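Side-chain contacts in lactaldehyde dehydrogenase (Methanocaldococcus jannaschii, PDB 3PQA), which oxidises lactaldehyde to lactate with NAD, preferred over NADP, as a step in the biosynthesis of coenzyme F420: residues L62-I65 and A66-K70; K72-E75 and L76-L80; V330-A333 and I334-G338. All blocks are in the same frame, centred on the assembly; numbering follows the deposited sequence.

How the interactions relate
All three contacts are local, between side chains about one helical turn apart. Interactions 1 and 2 belong to consecutive helices, 55-71 and 73-84, and touch each other where Ile69 CG2 meets Leu76 CD1 at 3.8 Å; both lean on helices 88-111 and 171-186. Interaction 3 closes helix 320-335, its centre about 48 Å from that of interaction 1 and about 39 Å from that of interaction 2. Interaction 1 is the most buried, with isoleucines between helices and an amide pair whose Gln68 also bonds to helix 171-186. Interactions 2 and 3 instead pair charges on more exposed residues, by a long carboxylate-ammonium bridge in interaction 2 and a short one in interaction 3.

Interaction 1: L62-I65 and A66-K70; sequences LMNI and AKQIK
Asn64 and Gln68, four residues apart on one helix, are joined through their terminal amides: Gln68 NE2 donates to Asn64 OD1 over 2.9 Å. The bond is bent, with an N-H...O angle of 134°, and the nitrogen stands above the Asn64 carbonyl plane instead of on a lone pair. The two amide planes are turned 45° from each other, consistent with a donor approaching out of the plane. With CG anti to the backbone N (chi1 -172°), the Asn64 amide is carried toward the next turn, and chi2 then sets which of its atoms faces Gln68. The extended Gln68 chain runs past the backbone of the preceding turn, its CG 3.4 Å from Asn64 O. Asn64 O accepts the backbone N-H of Gln68, so main chain and side chain follow the same i to i+4 step. A second such pair is apolar: Ile65 CG2 rests 3.9 Å from Ile69 CD1, and Ile69 CG1 lies 3.3 Å from Ile65 O. Both pairs ride on the regular alpha-helical ladder of helix 55-71, represented by Ile69 N to Ile65 O at 3.0 Å, and helices of the aldehyde dehydrogenase fold pack around it. Ile65 reaches Phe102 of helix 88-111 and Ile180 of helix 171-186, while Ile69 meets Ser98 and Ile99. Further out, NE2 of Gln68 also bonds to Ile179 O and OE1 receives Asn182 ND2. With bonds to both its N and its O, the Gln68 amide is probably held in one rotation, the one in which NE2 faces Asn64. On the exposed side, Lys67 NZ forms a salt bridge with Glu71 OE2.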
loop_
_atom_site.group_PDB
_atom_site.type_symbol
_atom_site.label_atom_id
_atom_site.label_comp_id
_atom_site.label_asym_id
_atom_site.label_seq_id
_atom_site.Cartn_x
_atom_site.Cartn_y
_atom_site.Cartn_z
ATOM N N LEU B 62 22.010 7.573 -9.994
ATOM C CA LEU B 62 21.067 6.928 -10.920
ATOM C C LEU B 62 20.663 7.875 -12.080
ATOM O O LEU B 62 20.652 7.473 -13.247
ATOM C CB LEU B 62 19.843 6.391 -10.159
ATOM C CG LEU B 62 20.210 5.216 -9.231
ATOM C CD1 LEU B 62 19.119 4.936 -8.194
ATOM C CD2 LEU B 62 20.556 3.934 -10.016
ATOM N N MET B 63 20.351 9.131 -11.747
ATOM C CA MET B 63 19.985 10.113 -12.762
ATOM C C MET B 63 21.131 10.396 -13.726
ATOM O O MET B 63 20.903 10.555 -14.932
ATOM C CB MET B 63 19.468 11.407 -12.128
ATOM C CG MET B 63 18.082 11.257 -11.487
ATOM S SD MET B 63 16.783 10.676 -12.609
ATOM C CE MET B 63 16.619 12.045 -13.727
ATOM N N ASN B 64 22.353 10.424 -13.206
ATOM C CA ASN B 64 23.504 10.691 -14.059
ATOM C C ASN B 64 23.818 9.526 -14.982
ATOM O O ASN B 64 24.217 9.734 -16.108
ATOM C CB ASN B 64 24.736 11.115 -13.261
ATOM C CG ASN B 64 25.878 11.586 -14.164
ATOM O OD1 ASN B 64 26.841 10.878 -14.353
ATOM N ND2 ASN B 64 25.747 12.780 -14.723
ATOM N N ILE B 65 23.601 8.305 -14.512
ATOM C CA ILE B 65 23.738 7.135 -15.381
ATOM C C ILE B 65 22.736 7.255 -16.528
ATOM O O ILE B 65 23.103 7.087 -17.708
ATOM C CB ILE B 65 23.571 5.813 -14.594
ATOM C CG1 ILE B 65 24.802 5.578 -13.698
ATOM C CG2 ILE B 65 23.374 4.635 -15.546
ATOM C CD1 ILE B 65 24.621 4.524 -12.638
ATOM N N ALA B 66 21.485 7.574 -16.195
ATOM C CA ALA B 66 20.469 7.777 -17.224
ATOM C C ALA B 66 20.880 8.870 -18.208
ATOM O O ALA B 66 20.704 8.723 -19.419
ATOM C CB ALA B 66 19.123 8.109 -16.600
ATOM N N LYS B 67 21.416 9.975 -17.685
ATOM C CA LYS B 67 21.825 11.080 -18.541
ATOM C C LYS B 67 22.912 10.637 -19.520
ATOM O O LYS B 67 22.830 10.925 -20.713
ATOM C CB LYS B 67 22.292 12.274 -17.708
ATOM C CG LYS B 67 22.656 13.500 -18.535
ATOM C CD LYS B 67 22.916 14.691 -17.643
ATOM C CE LYS B 67 23.487 15.859 -18.438
ATOM N NZ LYS B 67 24.974 15.748 -18.618
ATOM N N GLN B 68 23.919 9.927 -19.021
ATOM C CA GLN B 68 25.004 9.443 -19.894
ATOM C C GLN B 68 24.543 8.469 -20.986
ATOM O O GLN B 68 25.019 8.542 -22.130
ATOM C CB GLN B 68 26.100 8.777 -19.087
ATOM C CG GLN B 68 26.900 9.709 -18.184
ATOM C CD GLN B 68 27.968 8.933 -17.472
ATOM O OE1 GLN B 68 28.896 8.427 -18.102
ATOM N NE2 GLN B 68 27.818 8.776 -16.164
ATOM N N ILE B 69 23.636 7.554 -20.624
ATOM C CA ILE B 69 23.080 6.590 -21.583
ATOM C C ILE B 69 22.352 7.356 -22.682
ATOM O O ILE B 69 22.525 7.069 -23.865
ATOM C CB ILE B 69 22.112 5.578 -20.914
ATOM C CG1 ILE B 69 22.869 4.672 -19.935
ATOM C CG2 ILE B 69 21.384 4.715 -21.973
ATOM C CD1 ILE B 69 21.970 3.755 -19.069
ATOM N N LYS B 70 21.554 8.344 -22.283
ATOM C CA LYS B 70 20.850 9.190 -23.245
ATOM C C LYS B 70 21.811 9.922 -24.190
ATOM O O LYS B 70 21.560 9.985 -25.400
ATOM C CB LYS B 70 19.922 10.167 -22.517
ATOM C CG LYS B 70 19.065 11.051 -23.410
ATOM C CD LYS B 70 18.188 11.970 -22.554
ATOM C CE LYS B 70 17.495 13.054 -23.366
ATOM N NZ LYS B 70 16.371 12.495 -24.157
#

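Interaction 2: K72-E75 and L76-L80; sequences KKEE and LAKIL
A long salt bridge, Glu74 OE2 to Lys78 NZ at 3.8 Å, supplies the charged part of this contact, one turn apart on helix 73-84. The same carboxylate oxygen lies nearer the methylene next to the ammonium group, 3.4 Å from Lys78 CE. Bends at chi2 in both residues (54° in Glu74, -75° in Lys78) turn the two chains so that they meet at an angle. The stronger partner of Glu74 is Arg92 of helix 88-111, whose NE is bridged by OE1; the carboxylate is shared between two cations, which may be why the pairing with Lys78 is long. Lys72 NZ likewise makes a long salt bridge to Glu75 OE2, and Lys73 NZ pairs with Glu96.

Van der Waals contacts of side-chain carbons with backbone carbonyls come next. Leu76 CG sits 3.3 Å from Lys72 O, Lys78 CG touches Glu74 O at 3.2 Å, and Ile79 CG1 lies against the carbonyl of Glu75. An apolar touch joins Lys72 CB to Leu76 CG at 4.1 Å, before the rest of the lysine chain turns off toward Glu75. Beyond the two segments Leu76 and Ile79 both touch Glu175 of helix 171-186.

Main-chain bonds complete the set. Leu76 N donates to Lys72 O at 2.9 Å with an N-H...O angle of 163°, and Ala77, Lys78 and Ile79 repeat the step. Lys72 follows helix 55-71 directly, the first residue to leave helical angles, and is the N-cap of helix 73-84, so these bonds open the new helix after a helix-to-helix junction in the aldehyde dehydrogenase fold.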
loop_
_atom_site.group_PDB
_atom_site.type_symbol
_atom_site.label_atom_id
_atom_site.label_comp_id
_atom_site.label_asym_id
_atom_site.label_seq_id
_atom_site.Cartn_x
_atom_site.Cartn_y
_atom_site.Cartn_z
ATOM N N LYS B 72 24.717 8.970 -25.094
ATOM C CA LYS B 72 25.420 7.962 -25.887
ATOM C C LYS B 72 24.458 7.004 -26.598
ATOM O O LYS B 72 24.871 5.929 -27.038
ATOM C CB LYS B 72 26.383 7.165 -25.001
ATOM C CG LYS B 72 27.549 7.979 -24.438
ATOM C CD LYS B 72 28.428 7.125 -23.513
ATOM C CE LYS B 72 29.601 6.513 -24.261
ATOM N NZ LYS B 72 30.733 7.483 -24.357
ATOM N N LYS B 73 23.195 7.408 -26.739
ATOM C CA LYS B 73 22.149 6.509 -27.233
ATOM C C LYS B 73 22.505 5.795 -28.545
ATOM O O LYS B 73 22.438 4.567 -28.622
ATOM C CB LYS B 73 20.811 7.233 -27.379
ATOM C CG LYS B 73 19.682 6.260 -27.613
ATOM C CD LYS B 73 18.319 6.905 -27.711
ATOM C CE LYS B 73 17.288 5.829 -28.038
ATOM N NZ LYS B 73 16.048 6.420 -28.628
ATOM N N GLU B 74 22.884 6.563 -29.564
ATOM C CA GLU B 74 23.155 5.975 -30.889
ATOM C C GLU B 74 24.350 5.016 -30.860
ATOM O O GLU B 74 24.277 3.904 -31.408
ATOM C CB GLU B 74 23.316 7.061 -31.961
ATOM C CG GLU B 74 23.340 6.535 -33.410
ATOM C CD GLU B 74 22.139 5.669 -33.799
ATOM O OE1 GLU B 74 21.062 5.747 -33.163
ATOM O OE2 GLU B 74 22.276 4.906 -34.782
ATOM N N GLU B 75 25.427 5.443 -30.206
ATOM C CA GLU B 75 26.608 4.612 -30.019
ATOM C C GLU B 75 26.263 3.293 -29.342
ATOM O O GLU B 75 26.721 2.230 -29.775
ATOM C CB GLU B 75 27.675 5.352 -29.206
ATOM C CG GLU B 75 29.014 4.621 -29.135
ATOM C CD GLU B 75 30.023 5.280 -28.204
ATOM O OE1 GLU B 75 30.994 4.595 -27.819
ATOM O OE2 GLU B 75 29.858 6.476 -27.856
ATOM N N LEU B 76 25.466 3.357 -28.271
ATOM C CA LEU B 76 25.112 2.140 -27.545
ATOM C C LEU B 76 24.227 1.235 -28.399
ATOM O O LEU B 76 24.380 0.010 -28.375
ATOM C CB LEU B 76 24.438 2.478 -26.207
ATOM C CG LEU B 76 25.322 3.191 -25.173
ATOM C CD1 LEU B 76 24.444 3.633 -24.003
ATOM C CD2 LEU B 76 26.477 2.326 -24.684
ATOM N N ALA B 77 23.314 1.843 -29.158
ATOM C CA ALA B 77 22.453 1.085 -30.073
ATOM C C ALA B 77 23.275 0.342 -31.126
ATOM O O ALA B 77 22.965 -0.804 -31.446
ATOM C CB ALA B 77 21.429 1.993 -30.738
ATOM N N LYS B 78 24.318 0.993 -31.649
ATOM C CA LYS B 78 25.201 0.373 -32.658
ATOM C C LYS B 78 25.953 -0.818 -32.083
ATOM O O LYS B 78 26.109 -1.846 -32.748
ATOM C CB LYS B 78 26.211 1.382 -33.233
ATOM C CG LYS B 78 25.614 2.579 -33.950
ATOM C CD LYS B 78 25.067 2.228 -35.316
ATOM C CE LYS B 78 25.024 3.454 -36.216
ATOM N NZ LYS B 78 24.275 3.110 -37.456
ATOM N N ILE B 79 26.412 -0.680 -30.839
ATOM C CA ILE B 79 27.075 -1.780 -30.158
ATOM C C ILE B 79 26.139 -2.989 -30.033
ATOM O O ILE B 79 26.562 -4.118 -30.261
ATOM C CB ILE B 79 27.646 -1.362 -28.782
ATOM C CG1 ILE B 79 28.859 -0.438 -28.975
ATOM C CG2 ILE B 79 28.074 -2.603 -27.982
ATOM C CD1 ILE B 79 29.192 0.437 -27.755
ATOM N N LEU B 80 24.874 -2.754 -29.684
ATOM C CA LEU B 80 23.895 -3.844 -29.642
ATOM C C LEU B 80 23.754 -4.527 -31.007
ATOM O O LEU B 80 23.689 -5.750 -31.089
ATOM C CB LEU B 80 22.532 -3.357 -29.128
ATOM C CG LEU B 80 22.512 -2.964 -27.642
ATOM C CD1 LEU B 80 21.177 -2.298 -27.287
ATOM C CD2 LEU B 80 22.733 -4.176 -26.773
#

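Interaction 3: V330-A333 and I334-G338; sequences VEKA and IDEGG
Lys332 NZ donates to Glu336 OE2 at 2.8 Å, a short salt bridge spanning the last turn of helix 320-335, which a Schellman motif closes. The ammonium nitrogen meets OE2 on its anti side, 19° out of the carboxylate plane. The lysine chain is folded to do so, bent at chi2 (79°) and again at chi4, while the glutamate is extended beyond CG. The other glutamate oxygen, OE1, accepts the backbone N-H of Ile363, so the carboxylate is gripped at both ends and joins the helix to a neighbouring loop.

In the backbone beneath, the two bonds of the Schellman motif run from Gly338 N to Ala333 O at 2.9 Å and from Gly337 N to Ile334 O at 2.8 Å. Gly337 has a positive phi of 110°, a conformation that glycine adopts readily. Ala333 O also accepts Asn362 ND2, a second tie to the same loop.

A water links the turn on the Asp335 side, donating to both Glu331 O and Asp335 OD1. Asp335 CB is also close to the main chain, 3.2 Å from Lys332 O. The packing of the last turn is modest: Ala333 touches Ile363 and Leu364, and Ile334 crosses Val330 at an angle, with Ile334 CD1 4.0 Å from Val330 CG1 and Ile334 CG1 3.4 Å from Val330 O.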
loop_
_atom_site.group_PDB
_atom_site.type_symbol
_atom_site.label_atom_id
_atom_site.label_comp_id
_atom_site.label_asym_id
_atom_site.label_seq_id
_atom_site.Cartn_x
_atom_site.Cartn_y
_atom_site.Cartn_z
ATOM N N VAL B 330 14.519 -28.465 -35.707
ATOM C CA VAL B 330 13.523 -28.358 -36.778
ATOM C C VAL B 330 13.441 -29.677 -37.568
ATOM O O VAL B 330 12.354 -30.200 -37.796
ATOM C CB VAL B 330 13.770 -27.125 -37.685
ATOM C CG1 VAL B 330 12.801 -27.103 -38.868
ATOM C CG2 VAL B 330 13.625 -25.847 -36.871
ATOM N N GLU B 331 14.599 -30.226 -37.929
ATOM C CA GLU B 331 14.664 -31.534 -38.593
ATOM C C GLU B 331 13.926 -32.627 -37.820
ATOM O O GLU B 331 13.151 -33.386 -38.402
ATOM C CB GLU B 331 16.119 -31.942 -38.815
ATOM C CG GLU B 331 16.775 -31.222 -39.974
ATOM C CD GLU B 331 18.230 -31.620 -40.175
ATOM O OE1 GLU B 331 18.622 -32.744 -39.765
ATOM O OE2 GLU B 331 18.975 -30.811 -40.766
ATOM N N LYS B 332 14.167 -32.690 -36.510
ATOM C CA LYS B 332 13.455 -33.610 -35.620
ATOM C C LYS B 332 11.942 -33.359 -35.652
ATOM O O LYS B 332 11.158 -34.297 -35.797
ATOM C CB LYS B 332 14.009 -33.504 -34.192
ATOM C CG LYS B 332 13.440 -34.489 -33.169
ATOM C CD LYS B 332 14.066 -35.883 -33.307
ATOM C CE LYS B 332 13.636 -36.796 -32.162
ATOM N NZ LYS B 332 12.246 -37.293 -32.363
ATOM N N ALA B 333 11.544 -32.090 -35.533
ATOM C CA ALA B 333 10.133 -31.711 -35.566
ATOM C C ALA B 333 9.443 -32.217 -36.834
ATOM O O ALA B 333 8.299 -32.677 -36.785
ATOM C CB ALA B 333 9.988 -30.197 -35.449
ATOM N N ILE B 334 10.156 -32.135 -37.956
ATOM C CA ILE B 334 9.655 -32.617 -39.246
ATOM C C ILE B 334 9.605 -34.154 -39.267
ATOM O O ILE B 334 8.616 -34.730 -39.726
ATOM C CB ILE B 334 10.481 -32.041 -40.436
ATOM C CG1 ILE B 334 10.300 -30.518 -40.523
ATOM C CG2 ILE B 334 10.068 -32.686 -41.770
ATOM C CD1 ILE B 334 11.292 -29.818 -41.440
ATOM N N ASP B 335 10.659 -34.793 -38.753
ATOM C CA ASP B 335 10.727 -36.259 -38.595
ATOM C C ASP B 335 9.521 -36.800 -37.844
ATOM O O ASP B 335 9.014 -37.872 -38.168
ATOM C CB ASP B 335 11.972 -36.670 -37.803
ATOM C CG ASP B 335 13.208 -36.825 -38.660
ATOM O OD1 ASP B 335 13.165 -36.521 -39.874
ATOM O OD2 ASP B 335 14.245 -37.263 -38.106
ATOM N N GLU B 336 9.087 -36.050 -36.830
ATOM C CA GLU B 336 7.952 -36.414 -35.984
ATOM C C GLU B 336 6.607 -36.157 -36.661
ATOM O O GLU B 336 5.551 -36.473 -36.103
ATOM C CB GLU B 336 8.022 -35.660 -34.654
ATOM C CG GLU B 336 9.195 -36.069 -33.771
ATOM C CD GLU B 336 9.245 -35.323 -32.455
ATOM O OE1 GLU B 336 8.502 -34.336 -32.285
ATOM O OE2 GLU B 336 10.041 -35.723 -31.582
ATOM N N GLY B 337 6.651 -35.579 -37.860
ATOM C CA GLY B 337 5.451 -35.380 -38.658
ATOM C C GLY B 337 5.023 -33.934 -38.800
ATOM O O GLY B 337 3.970 -33.657 -39.370
ATOM N N GLY B 338 5.832 -33.014 -38.272
ATOM C CA GLY B 338 5.578 -31.582 -38.441
ATOM C C GLY B 338 5.609 -31.160 -39.900
ATOM O O GLY B 338 6.464 -31.602 -40.667
HETATM O O HOH W 1 13.554 -34.190 -41.074
#